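Local atomic coordinates of domain of Unknown Function with a Cystatin-Like Fold (Nostoc punctiforme, PDB entry 2RGQ), a protein that is of unknown function but has a cystatin-like fold and a SnoaL-like domain of the NTF2 clan, a scaffold that often carries a ligand pocket. Residues Y59-L62 against D63-R67. Numbering follows the deposited sequence.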
loop_
_atom_site.group_PDB
_atom_site.type_symbol
_atom_site.label_atom_id
_atom_site.label_comp_id
_atom_site.label_asym_id
_atom_site.label_seq_id
_atom_site.Cartn_x
_atom_site.Cartn_y
_atom_site.Cartn_z
ATOM N N TYR B 59 3.673 -16.657 18.341
ATOM C CA TYR B 59 4.071 -18.014 17.936
ATOM C C TYR B 59 2.863 -18.883 17.557
ATOM O O TYR B 59 2.938 -19.630 16.549
ATOM C CB TYR B 59 4.950 -18.681 19.002
ATOM C CG TYR B 59 6.261 -17.935 19.101
ATOM C CD1 TYR B 59 7.149 -17.941 18.020
ATOM C CD2 TYR B 59 6.597 -17.210 20.204
ATOM C CE1 TYR B 59 8.328 -17.244 18.045
ATOM C CE2 TYR B 59 7.811 -16.521 20.257
ATOM C CZ TYR B 59 8.660 -16.534 19.151
ATOM O OH TYR B 59 9.876 -15.863 19.122
ATOM N N ALA B 60 1.764 -18.736 18.305
ATOM C CA ALA B 60 0.498 -19.442 18.025
ATOM C C ALA B 60 -0.034 -19.106 16.643
ATOM O O ALA B 60 -0.392 -19.989 15.872
ATOM C CB ALA B 60 -0.536 -19.127 19.113
HETATM N N MSE B 61 -0.038 -17.815 16.295
HETATM C CA MSE B 61 -0.477 -17.414 14.948
HETATM C C MSE B 61 0.432 -17.948 13.883
HETATM O O MSE B 61 -0.042 -18.466 12.897
HETATM C CB MSE B 61 -0.594 -15.906 14.823
HETATM C CG MSE B 61 -1.724 -15.387 15.663
HETATM SE SE MSE B 61 -1.951 -13.495 15.403
HETATM C CE MSE B 61 -0.209 -12.812 15.946
ATOM N N LEU B 62 1.743 -17.832 14.069
ATOM C CA LEU B 62 2.693 -18.390 13.106
ATOM C C LEU B 62 2.479 -19.896 12.904
ATOM O O LEU B 62 2.450 -20.393 11.757
ATOM C CB LEU B 62 4.129 -18.089 13.539
ATOM C CG LEU B 62 4.604 -16.646 13.346
ATOM C CD1 LEU B 62 5.875 -16.336 14.182
ATOM C CD2 LEU B 62 4.862 -16.298 11.853
ATOM N N ASP B 63 2.250 -20.606 14.007
ATOM C CA ASP B 63 2.048 -22.050 13.960
ATOM C C ASP B 63 0.747 -22.489 13.287
ATOM O O ASP B 63 0.681 -23.599 12.745
ATOM C CB ASP B 63 1.992 -22.620 15.382
ATOM C CG ASP B 63 3.290 -22.498 16.155
ATOM O OD1 ASP B 63 4.364 -22.228 15.570
ATOM O OD2 ASP B 63 3.223 -22.689 17.394
ATOM N N THR B 64 -0.303 -21.683 13.406
ATOM C CA THR B 64 -1.626 -22.052 12.902
ATOM C C THR B 64 -1.886 -21.545 11.487
ATOM O O THR B 64 -2.432 -22.273 10.668
ATOM C CB THR B 64 -2.744 -21.607 13.889
ATOM O OG1 THR B 64 -2.643 -20.219 14.168
ATOM C CG2 THR B 64 -2.603 -22.315 15.193
ATOM N N PHE B 65 -1.479 -20.318 11.176
ATOM C CA PHE B 65 -1.733 -19.777 9.838
ATOM C C PHE B 65 -0.805 -18.703 9.285
ATOM O O PHE B 65 -0.803 -18.525 8.075
ATOM C CB PHE B 65 -3.180 -19.216 9.760
ATOM C CG PHE B 65 -3.505 -18.201 10.830
ATOM C CD1 PHE B 65 -3.133 -16.869 10.707
ATOM C CD2 PHE B 65 -4.203 -18.580 11.961
ATOM C CE1 PHE B 65 -3.436 -15.946 11.712
ATOM C CE2 PHE B 65 -4.507 -17.667 12.968
ATOM C CZ PHE B 65 -4.129 -16.359 12.845
ATOM N N ALA B 66 -0.006 -18.022 10.117
ATOM C CA ALA B 66 0.690 -16.826 9.672
ATOM C C ALA B 66 2.119 -16.992 9.137
ATOM O O ALA B 66 2.677 -16.044 8.582
ATOM C CB ALA B 66 0.649 -15.748 10.833
ATOM N N ARG B 67 2.709 -18.180 9.274
ATOM C CA ARG B 67 4.068 -18.439 8.822
ATOM C C ARG B 67 4.202 -18.599 7.303
ATOM O O ARG B 67 3.353 -19.165 6.657
ATOM C CB ARG B 67 4.628 -19.692 9.536
ATOM C CG ARG B 67 6.037 -20.120 9.143
ATOM C CD ARG B 67 6.654 -21.140 10.103
ATOM N NE ARG B 67 7.053 -20.581 11.406
ATOM C CZ ARG B 67 6.475 -20.797 12.594
ATOM N NH1 ARG B 67 5.437 -21.592 12.745
ATOM N NH2 ARG B 67 6.978 -20.212 13.685
#
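R67 folds back across L62 as helix 51-66 ends. Its CB lies 3.2 Å from L62 O; a bend at chi3 (-73°) then turns the chain so that the guanidinium passes L62 with one face to L62 CB, NH2 standing 3.6 Å from that carbon. NE forms a salt bridge with E26, while NH1 makes a nearly straight salt-bridge hydrogen bond (172°) to the anti lone pair of D63 OD1, 3.1 Å away and in the guanidinium plane. Held by two carboxylates, the group has little freedom to turn; D63 OD2 meanwhile bonds a glycerol, probably from the crystallisation liquor.

The last turn widens to a pi-type turn. M61 O accepts both F65 N, four residues on, and A66 N, five on, at 2.8 Å, whereas R67 N bonds only weakly to L62 O. A60 O likewise accepts twice, from T64 N and, on the opposite face of its plane, from T64 OG1 at 2.8 Å.

F65 CG sits between backbone N and carbonyl carbon (chi1 54°), which brings CZ to 3.8 Å from M61 CG; the ring also meets that of W45, planes at about 45°. With an alanine in place of F65, M61 CG is likely to lose this apolar neighbour and W45 this ring contact. The helix end packs through M61 on W45 and on Y31 of helix 28-32, just before the chain enters strand 69-80, outermost in the sheet of this chain.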